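Local coordinates for protein malate dehydrogenase (PDB 3I0P) that probably interconverts malate and oxaloacetate with NAD as redox cofactor, as a dimeric member of the malate/L-lactate dehydrogenase family, at residues R148-P159 against Y225-P234; G169-P177 against K301-R312. All blocks are in the same frame, centred on the assembly; numbering follows the deposited sequence.

Contact 1 (R148-P159 against Y225-P234)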
loop_
_atom_site.group_PDB
_atom_site.type_symbol
_atom_site.label_atom_id
_atom_site.label_comp_id
_atom_site.label_asym_id
_atom_site.label_seq_id
_atom_site.Cartn_x
_atom_site.Cartn_y
_atom_site.Cartn_z
ATOM N N ARG A 148 -2.065 18.834 -2.452
ATOM C CA ARG A 148 -3.318 19.542 -2.734
ATOM C C ARG A 148 -4.311 18.665 -3.500
ATOM O O ARG A 148 -3.911 17.835 -4.320
ATOM C CB ARG A 148 -3.063 20.851 -3.493
ATOM C CG ARG A 148 -2.712 20.698 -4.967
ATOM C CD ARG A 148 -2.532 22.055 -5.639
ATOM N NE ARG A 148 -3.801 22.770 -5.815
ATOM C CZ ARG A 148 -3.946 23.889 -6.531
ATOM N NH1 ARG A 148 -2.899 24.437 -7.147
ATOM N NH2 ARG A 148 -5.146 24.462 -6.631
ATOM N N SER A 149 -5.597 18.850 -3.213
ATOM C CA SER A 149 -6.670 18.103 -3.861
ATOM C C SER A 149 -6.564 18.090 -5.389
ATOM O O SER A 149 -6.499 19.143 -6.038
ATOM C CB SER A 149 -8.024 18.663 -3.437
ATOM O OG SER A 149 -8.078 18.789 -2.031
ATOM N N SER A 150 -6.540 16.884 -5.944
ATOM C CA SER A 150 -6.544 16.669 -7.386
ATOM C C SER A 150 -7.299 15.389 -7.763
ATOM O O SER A 150 -7.665 15.203 -8.925
ATOM C CB SER A 150 -5.105 16.585 -7.909
ATOM O OG SER A 150 -4.484 15.368 -7.510
ATOM N N VAL A 151 -7.516 14.515 -6.778
ATOM C CA VAL A 151 -8.069 13.178 -7.008
ATOM C C VAL A 151 -9.478 13.023 -6.407
ATOM O O VAL A 151 -9.723 13.416 -5.256
ATOM C CB VAL A 151 -7.096 12.062 -6.469
ATOM C CG1 VAL A 151 -7.634 10.653 -6.733
ATOM C CG2 VAL A 151 -5.701 12.221 -7.062
ATOM N N ALA A 152 -10.391 12.448 -7.192
ATOM C CA ALA A 152 -11.751 12.171 -6.725
ATOM C C ALA A 152 -11.847 10.826 -6.026
ATOM O O ALA A 152 -11.303 9.827 -6.511
ATOM C CB ALA A 152 -12.736 12.214 -7.876
ATOM N N ALA A 153 -12.548 10.812 -4.895
ATOM C CA ALA A 153 -12.952 9.581 -4.211
ATOM C C ALA A 153 -13.736 8.670 -5.161
ATOM O O ALA A 153 -14.133 9.098 -6.251
ATOM C CB ALA A 153 -13.806 9.918 -3.006
ATOM N N THR A 154 -13.952 7.416 -4.758
ATOM C CA THR A 154 -14.789 6.500 -5.541
ATOM C C THR A 154 -16.242 6.959 -5.435
ATOM O O THR A 154 -16.765 7.135 -4.328
ATOM C CB THR A 154 -14.641 5.032 -5.079
ATOM O OG1 THR A 154 -13.264 4.650 -5.144
ATOM C CG2 THR A 154 -15.450 4.104 -5.961
ATOM N N PHE A 155 -16.864 7.158 -6.602
ATOM C CA PHE A 155 -18.220 7.728 -6.753
ATOM C C PHE A 155 -18.240 9.256 -6.618
ATOM O O PHE A 155 -19.313 9.858 -6.498
ATOM C CB PHE A 155 -19.257 7.083 -5.803
ATOM C CG PHE A 155 -19.316 5.576 -5.878
ATOM C CD1 PHE A 155 -19.168 4.907 -7.096
ATOM C CD2 PHE A 155 -19.542 4.823 -4.723
ATOM C CE1 PHE A 155 -19.220 3.510 -7.157
ATOM C CE2 PHE A 155 -19.600 3.426 -4.769
ATOM C CZ PHE A 155 -19.436 2.768 -5.989
ATOM N N GLY A 156 -17.056 9.875 -6.647
ATOM C CA GLY A 156 -16.915 11.323 -6.452
ATOM C C GLY A 156 -16.806 12.066 -7.766
ATOM O O GLY A 156 -16.399 11.490 -8.779
ATOM N N ASP A 157 -17.173 13.347 -7.751
ATOM C CA ASP A 157 -17.239 14.170 -8.969
ATOM C C ASP A 157 -16.475 15.482 -8.756
ATOM O O ASP A 157 -16.779 16.515 -9.370
ATOM C CB ASP A 157 -18.709 14.438 -9.338
ATOM C CG ASP A 157 -18.911 14.757 -10.824
ATOM O OD1 ASP A 157 -18.136 14.253 -11.665
ATOM O OD2 ASP A 157 -19.858 15.508 -11.151
ATOM N N GLU A 158 -15.457 15.417 -7.903
ATOM C CA GLU A 158 -14.796 16.597 -7.358
ATOM C C GLU A 158 -13.407 16.203 -6.827
ATOM O O GLU A 158 -13.278 15.187 -6.148
ATOM C CB GLU A 158 -15.658 17.149 -6.218
ATOM C CG GLU A 158 -15.325 18.564 -5.758
ATOM C CD GLU A 158 -15.972 18.927 -4.414
ATOM O OE1 GLU A 158 -16.898 18.216 -3.951
ATOM O OE2 GLU A 158 -15.543 19.941 -3.819
ATOM N N PRO A 159 -12.356 16.988 -7.153
ATOM C CA PRO A 159 -11.036 16.720 -6.567
ATOM C C PRO A 159 -11.031 16.978 -5.060
ATOM O O PRO A 159 -11.430 18.066 -4.620
ATOM C CB PRO A 159 -10.121 17.727 -7.273
ATOM C CG PRO A 159 -11.027 18.809 -7.741
ATOM C CD PRO A 159 -12.322 18.132 -8.083
ATOM N N TYR A 225 -8.992 21.424 -12.526
ATOM C CA TYR A 225 -8.881 20.768 -11.215
ATOM C C TYR A 225 -8.678 21.761 -10.064
ATOM O O TYR A 225 -9.222 21.538 -8.979
ATOM C CB TYR A 225 -7.857 19.605 -11.196
ATOM C CG TYR A 225 -6.465 19.928 -10.669
ATOM C CD1 TYR A 225 -5.372 20.009 -11.539
ATOM C CD2 TYR A 225 -6.233 20.125 -9.299
ATOM C CE1 TYR A 225 -4.093 20.301 -11.069
ATOM C CE2 TYR A 225 -4.953 20.422 -8.821
ATOM C CZ TYR A 225 -3.890 20.508 -9.715
ATOM O OH TYR A 225 -2.627 20.798 -9.258
ATOM N N PRO A 226 -7.910 22.857 -10.286
ATOM C CA PRO A 226 -7.841 23.862 -9.212
ATOM C C PRO A 226 -9.155 24.614 -9.042
ATOM O O PRO A 226 -9.402 25.165 -7.971
ATOM C CB PRO A 226 -6.724 24.813 -9.676
ATOM C CG PRO A 226 -5.943 24.032 -10.680
ATOM C CD PRO A 226 -6.957 23.169 -11.368
ATOM N N LYS A 227 -9.986 24.620 -10.087
ATOM C CA LYS A 227 -11.330 25.220 -10.038
ATOM C C LYS A 227 -12.381 24.271 -9.425
ATOM O O LYS A 227 -13.550 24.648 -9.248
ATOM C CB LYS A 227 -11.797 25.633 -11.445
ATOM C CG LYS A 227 -10.973 26.706 -12.156
ATOM C CD LYS A 227 -11.500 26.896 -13.590
ATOM C CE LYS A 227 -10.930 28.140 -14.285
ATOM N NZ LYS A 227 -9.561 27.911 -14.839
ATOM N N GLY A 228 -11.969 23.036 -9.127
ATOM C CA GLY A 228 -12.881 22.002 -8.627
ATOM C C GLY A 228 -13.800 21.429 -9.696
ATOM O O GLY A 228 -14.845 20.854 -9.376
ATOM N N LYS A 229 -13.409 21.573 -10.963
ATOM C CA LYS A 229 -14.255 21.162 -12.092
ATOM C C LYS A 229 -13.655 20.021 -12.942
ATOM O O LYS A 229 -14.227 19.636 -13.964
ATOM C CB LYS A 229 -14.651 22.375 -12.964
ATOM N N ALA A 230 -12.509 19.496 -12.511
ATOM C CA ALA A 230 -11.911 18.277 -13.077
ATOM C C ALA A 230 -11.128 17.551 -11.989
ATOM O O ALA A 230 -10.838 18.130 -10.938
ATOM C CB ALA A 230 -11.006 18.598 -14.250
ATOM N N TYR A 231 -10.780 16.291 -12.242
ATOM C CA TYR A 231 -10.113 15.469 -11.234
ATOM C C TYR A 231 -9.407 14.242 -11.815
ATOM O O TYR A 231 -9.773 13.754 -12.890
ATOM C CB TYR A 231 -11.123 15.039 -10.161
ATOM C CG TYR A 231 -12.371 14.391 -10.719
ATOM C CD1 TYR A 231 -12.362 13.054 -11.140
ATOM C CD2 TYR A 231 -13.558 15.108 -10.834
ATOM C CE1 TYR A 231 -13.500 12.454 -11.656
ATOM C CE2 TYR A 231 -14.706 14.515 -11.354
ATOM C CZ TYR A 231 -14.671 13.186 -11.760
ATOM O OH TYR A 231 -15.801 12.588 -12.270
ATOM N N LEU A 232 -8.386 13.768 -11.099
ATOM C CA LEU A 232 -7.701 12.505 -11.407
ATOM C C LEU A 232 -8.405 11.316 -10.736
ATOM O O LEU A 232 -9.050 11.470 -9.695
ATOM C CB LEU A 232 -6.256 12.564 -10.920
ATOM C CG LEU A 232 -5.249 13.475 -11.619
ATOM C CD1 LEU A 232 -4.230 13.966 -10.626
ATOM C CD2 LEU A 232 -4.569 12.748 -12.749
ATOM N N HIS A 233 -8.282 10.134 -11.337
ATOM C CA HIS A 233 -8.831 8.903 -10.743
ATOM C C HIS A 233 -7.804 8.201 -9.868
ATOM O O HIS A 233 -6.602 8.282 -10.137
ATOM C CB HIS A 233 -9.323 7.937 -11.824
ATOM C CG HIS A 233 -10.443 8.484 -12.652
ATOM N ND1 HIS A 233 -11.700 8.723 -12.138
ATOM C CD2 HIS A 233 -10.489 8.858 -13.953
ATOM C CE1 HIS A 233 -12.474 9.212 -13.090
ATOM N NE2 HIS A 233 -11.764 9.302 -14.200
ATOM N N PRO A 234 -8.269 7.498 -8.823
ATOM C CA PRO A 234 -7.353 6.672 -8.038
ATOM C C PRO A 234 -6.866 5.472 -8.849
ATOM O O PRO A 234 -7.469 5.131 -9.872
ATOM C CB PRO A 234 -8.229 6.179 -6.877
ATOM C CG PRO A 234 -9.485 7.000 -6.927
ATOM C CD PRO A 234 -9.656 7.385 -8.346
HETATM O O HOH W 1 -12.667 8.379 -8.924
#
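V151 and L232 form a single beta bridge between the loop after strand 139-145 and the short strand 230-232, and the tight half of the contact gathers round it. L232 N gives a nearly straight hydrogen bond to S150 O (2.7 Å), and L232 O takes one back from A152 N. On the loop side S150 and V151 make a classic beta bulge opposite L161.

Beside the bridge lies the buried ring of Y231. A152 CB sits over one face of it, 3.8 Å from the ring centroid in a CH-pi contact, where a methyl is small enough to let the ring lie close to the backbone. P159 CD comes to the edge of the same ring. V151 and P234 add apolar bulk, with CG1 of V151 4.1 Å from CG of P234.

The other end is looser and nearer solvent. Y225 lays its ring over S150 CB, while S149 O meets the ring edge at CD2, 3.4 Å away. The R148 side chain crosses that of Y225 at about a right angle, its guanidinium plane turned 66° from the ring, suiting a long chain that must also reach its salt-bridge partner E271. G228, with positive phi, closes a Schellman motif after helix 218-224, a backbone shape that favours glycine.

T154 and F155 of the loop touch NAD, and F155 stacks on H320 of the second subunit. A chi1 of 52° lays the Y231 ring across the loop between A152 and D157, and at its far end OH donates to the anti lone pair of D157 OD1 at 2.9 Å, an oxygen that also accepts from G211 N.

Contact 2 (G169-P177 against K301-R312)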
loop_
_atom_site.group_PDB
_atom_site.type_symbol
_atom_site.label_atom_id
_atom_site.label_comp_id
_atom_site.label_asym_id
_atom_site.label_seq_id
_atom_site.Cartn_x
_atom_site.Cartn_y
_atom_site.Cartn_z
ATOM N N GLY A 169 11.111 1.257 0.053
ATOM C CA GLY A 169 12.484 0.866 -0.284
ATOM C C GLY A 169 12.910 -0.365 0.496
ATOM O O GLY A 169 12.802 -0.398 1.718
ATOM N N ILE A 170 13.382 -1.386 -0.208
ATOM C CA ILE A 170 13.751 -2.646 0.428
ATOM C C ILE A 170 15.131 -3.096 -0.044
ATOM O O ILE A 170 15.378 -3.176 -1.259
ATOM C CB ILE A 170 12.696 -3.755 0.140
ATOM C CG1 ILE A 170 11.361 -3.415 0.822
ATOM C CG2 ILE A 170 13.221 -5.139 0.569
ATOM C CD1 ILE A 170 10.172 -4.162 0.294
ATOM N N PRO A 171 16.043 -3.394 0.906
ATOM C CA PRO A 171 17.381 -3.869 0.535
ATOM C C PRO A 171 17.332 -5.092 -0.392
ATOM O O PRO A 171 16.451 -5.955 -0.254
ATOM C CB PRO A 171 18.006 -4.230 1.882
ATOM C CG PRO A 171 17.312 -3.368 2.859
ATOM C CD PRO A 171 15.899 -3.247 2.365
ATOM N N SER A 172 18.273 -5.143 -1.332
ATOM C CA SER A 172 18.309 -6.173 -2.366
ATOM C C SER A 172 19.751 -6.661 -2.522
ATOM O O SER A 172 20.688 -5.965 -2.101
ATOM C CB SER A 172 17.812 -5.581 -3.680
ATOM O OG SER A 172 17.793 -6.546 -4.712
ATOM N N ASP A 173 19.947 -7.845 -3.111
ATOM C CA ASP A 173 21.312 -8.326 -3.351
ATOM C C ASP A 173 21.741 -7.998 -4.765
ATOM O O ASP A 173 22.804 -8.417 -5.217
ATOM C CB ASP A 173 21.485 -9.822 -3.026
ATOM C CG ASP A 173 20.894 -10.750 -4.086
ATOM O OD1 ASP A 173 20.087 -10.307 -4.938
ATOM O OD2 ASP A 173 21.228 -11.956 -4.061
ATOM N N GLU A 174 20.891 -7.249 -5.457
ATOM C CA GLU A 174 21.180 -6.771 -6.790
ATOM C C GLU A 174 21.889 -5.411 -6.722
ATOM O O GLU A 174 22.202 -4.929 -5.629
ATOM C CB GLU A 174 19.885 -6.687 -7.585
ATOM C CG GLU A 174 19.079 -7.963 -7.529
ATOM C CD GLU A 174 17.866 -7.921 -8.420
ATOM O OE1 GLU A 174 16.962 -7.092 -8.162
ATOM O OE2 GLU A 174 17.809 -8.731 -9.379
ATOM N N ALA A 175 22.143 -4.807 -7.882
ATOM C CA ALA A 175 22.911 -3.556 -7.970
ATOM C C ALA A 175 22.095 -2.337 -7.541
ATOM O O ALA A 175 22.638 -1.252 -7.348
ATOM C CB ALA A 175 23.452 -3.367 -9.383
ATOM N N PHE A 176 20.786 -2.533 -7.414
ATOM C CA PHE A 176 19.839 -1.507 -6.983
ATOM C C PHE A 176 18.864 -2.158 -6.013
ATOM O O PHE A 176 18.569 -3.345 -6.154
ATOM C CB PHE A 176 19.061 -0.968 -8.191
ATOM C CG PHE A 176 18.422 -2.046 -9.030
ATOM C CD1 PHE A 176 17.084 -2.379 -8.854
ATOM C CD2 PHE A 176 19.171 -2.749 -9.980
ATOM C CE1 PHE A 176 16.496 -3.386 -9.622
ATOM C CE2 PHE A 176 18.595 -3.745 -10.741
ATOM C CZ PHE A 176 17.257 -4.067 -10.566
ATOM N N PRO A 177 18.356 -1.394 -5.024
ATOM C CA PRO A 177 17.334 -1.952 -4.126
ATOM C C PRO A 177 15.976 -2.041 -4.805
ATOM O O PRO A 177 15.763 -1.415 -5.854
ATOM C CB PRO A 177 17.263 -0.922 -2.997
ATOM C CG PRO A 177 17.697 0.343 -3.629
ATOM C CD PRO A 177 18.765 -0.041 -4.610
ATOM N N LYS A 301 18.712 -9.973 1.818
ATOM C CA LYS A 301 18.979 -9.424 0.477
ATOM C C LYS A 301 18.879 -10.499 -0.601
ATOM O O LYS A 301 18.328 -10.253 -1.678
ATOM C CB LYS A 301 20.349 -8.765 0.393
ATOM C CG LYS A 301 20.484 -7.455 1.136
ATOM C CD LYS A 301 21.864 -6.896 0.875
ATOM C CE LYS A 301 22.190 -5.769 1.805
ATOM N NZ LYS A 301 23.370 -5.035 1.288
ATOM N N LYS A 302 19.413 -11.681 -0.295
ATOM C CA LYS A 302 19.390 -12.838 -1.182
ATOM C C LYS A 302 17.947 -13.280 -1.489
ATOM O O LYS A 302 17.586 -13.541 -2.642
ATOM C CB LYS A 302 20.215 -13.965 -0.535
ATOM C CG LYS A 302 19.937 -15.379 -1.034
ATOM C CD LYS A 302 21.126 -15.971 -1.778
ATOM C CE LYS A 302 20.908 -17.473 -2.037
ATOM N NZ LYS A 302 19.779 -17.753 -2.985
ATOM N N ASN A 303 17.120 -13.336 -0.453
ATOM C CA ASN A 303 15.731 -13.739 -0.599
ATOM C C ASN A 303 14.949 -12.771 -1.520
ATOM O O ASN A 303 14.213 -13.210 -2.411
ATOM C CB ASN A 303 15.104 -13.867 0.794
ATOM C CG ASN A 303 13.866 -14.763 0.827
ATOM O OD1 ASN A 303 13.468 -15.226 1.898
ATOM N ND2 ASN A 303 13.246 -14.994 -0.323
ATOM N N VAL A 304 15.134 -11.464 -1.314
ATOM C CA VAL A 304 14.505 -10.428 -2.146
ATOM C C VAL A 304 14.928 -10.567 -3.612
ATOM O O VAL A 304 14.084 -10.565 -4.525
ATOM C CB VAL A 304 14.819 -9.003 -1.603
ATOM C CG1 VAL A 304 14.480 -7.917 -2.624
ATOM C CG2 VAL A 304 14.090 -8.759 -0.280
ATOM N N GLY A 305 16.236 -10.711 -3.827
ATOM C CA GLY A 305 16.782 -10.989 -5.155
ATOM C C GLY A 305 16.166 -12.224 -5.787
ATOM O O GLY A 305 15.753 -12.187 -6.946
ATOM N N ASP A 306 16.100 -13.316 -5.025
ATOM C CA ASP A 306 15.452 -14.534 -5.495
ATOM C C ASP A 306 14.013 -14.285 -5.955
ATOM O O ASP A 306 13.586 -14.849 -6.973
ATOM C CB ASP A 306 15.466 -15.619 -4.415
ATOM C CG ASP A 306 16.801 -16.332 -4.304
ATOM O OD1 ASP A 306 17.596 -16.288 -5.269
ATOM O OD2 ASP A 306 17.045 -16.950 -3.242
ATOM N N ILE A 307 13.270 -13.462 -5.210
ATOM C CA ILE A 307 11.900 -13.103 -5.604
ATOM C C ILE A 307 11.920 -12.367 -6.952
ATOM O O ILE A 307 11.214 -12.757 -7.882
ATOM C CB ILE A 307 11.137 -12.321 -4.469
ATOM C CG1 ILE A 307 10.623 -13.296 -3.398
ATOM C CG2 ILE A 307 9.967 -11.494 -5.016
ATOM C CD1 ILE A 307 10.508 -12.695 -2.005
ATOM N N ASN A 308 12.760 -11.336 -7.053
ATOM C CA ASN A 308 12.946 -10.576 -8.289
ATOM C C ASN A 308 13.368 -11.442 -9.469
ATOM O O ASN A 308 12.798 -11.336 -10.570
ATOM C CB ASN A 308 13.968 -9.452 -8.079
ATOM C CG ASN A 308 13.408 -8.288 -7.273
ATOM O OD1 ASN A 308 12.197 -8.142 -7.142
ATOM N ND2 ASN A 308 14.286 -7.450 -6.744
ATOM N N ARG A 309 14.354 -12.308 -9.239
ATOM C CA ARG A 309 14.857 -13.179 -10.299
ATOM C C ARG A 309 13.804 -14.159 -10.790
ATOM O O ARG A 309 13.687 -14.390 -11.996
ATOM C CB ARG A 309 16.109 -13.909 -9.858
ATOM C CG ARG A 309 17.302 -12.992 -9.801
ATOM C CD ARG A 309 18.524 -13.710 -9.300
ATOM N NE ARG A 309 19.218 -12.881 -8.331
ATOM C CZ ARG A 309 19.257 -13.135 -7.030
ATOM N NH1 ARG A 309 18.657 -14.206 -6.537
ATOM N NH2 ARG A 309 19.908 -12.323 -6.220
ATOM N N THR A 310 13.032 -14.712 -9.854
ATOM C CA THR A 310 11.927 -15.605 -10.180
ATOM C C THR A 310 10.894 -14.870 -11.008
ATOM O O THR A 310 10.432 -15.383 -12.025
ATOM C CB THR A 310 11.272 -16.175 -8.909
ATOM O OG1 THR A 310 12.259 -16.877 -8.157
ATOM C CG2 THR A 310 10.129 -17.132 -9.253
ATOM N N LEU A 311 10.548 -13.666 -10.564
ATOM C CA LEU A 311 9.540 -12.850 -11.239
ATOM C C LEU A 311 9.923 -12.577 -12.697
ATOM O O LEU A 311 9.122 -12.820 -13.607
ATOM C CB LEU A 311 9.287 -11.542 -10.474
ATOM C CG LEU A 311 8.466 -11.599 -9.171
ATOM C CD1 LEU A 311 8.498 -10.244 -8.474
ATOM C CD2 LEU A 311 7.021 -12.050 -9.409
ATOM N N ARG A 312 11.158 -12.112 -12.905
ATOM C CA ARG A 312 11.666 -11.797 -14.249
ATOM C C ARG A 312 11.797 -13.018 -15.168
ATOM O O ARG A 312 11.731 -12.881 -16.396
ATOM C CB ARG A 312 13.000 -11.053 -14.157
ATOM C CG ARG A 312 12.851 -9.634 -13.664
ATOM C CD ARG A 312 14.143 -8.889 -13.761
ATOM N NE ARG A 312 14.953 -9.039 -12.560
ATOM C CZ ARG A 312 15.114 -8.093 -11.642
ATOM N NH1 ARG A 312 15.881 -8.312 -10.595
ATOM N NH2 ARG A 312 14.517 -6.923 -11.767
#
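K301 and S172 bring a loop and a helix together, their CA atoms 4.4 Å apart, where the chain leaving strand 166-170 runs against helix 297-312. Van der Waals packing begins at the strand end. I170 CG2 meets V304 CG2 at 3.8 Å, and both methyls of V304 also lie against P171 O; a branched, compact valine suits a helix face pressed on backbone. The aliphatic part of K301 likewise packs on backbone, its CD near S172 O, while the extended chain carries the charged end away from the contact.

Hydrogen bonds order the turn. S172 OG, held anti to its own backbone N (chi1 -179°), accepts from E174 N and makes an ST turn, for which serine's short hydroxyl is well fitted. E174 then reaches the helix: N308 ND2 donates to its OE1 at 3.0 Å, arriving from above the carboxylate plane and bent to 143° at the hydrogen.

Charges supply the third kind. D173 is paired with R309 and E174 with R312 as salt bridges, but both pairs are modelled too close, so their detailed geometry is doubtful. More firmly, R309 NH1 pairs with D306 OD1 (2.7 Å), and D306 OD2 with K302 NZ, a network that D173 probably extends. G305, without a side chain, lets the D173 carboxylate come close to the helix backbone.

F300, just before K301 in the same helix, packs on I170 and P171. Helix 328-340 lies beyond F176, whose ring meets Y331, while R312 pairs with E328; helix 127-136 packs on P177, and helix 297-312 also touches the second subunit.

How the contacts relate
The two contacts lie well apart, with centres 36 Å from each other and nearest atoms about 20 Å, and they do not touch. Along the chain their segments alternate, in the order 148-159, 169-177, 225-234, 301-312, so the connections interleave. Strand 166-170 of the seven-stranded mixed sheet is the link: the loop 148-159 leads toward it from strand 139-145, and the segment 169-177 begins at its end and runs on toward strand 178-182. Contact 1 ties that approach to the small two-stranded sheet, contact 2 ties the exit to helix 297-312. In sequence the strand thus lies between the loop that touches NAD and the turn packed on that helix, and both contacts also meet the second subunit.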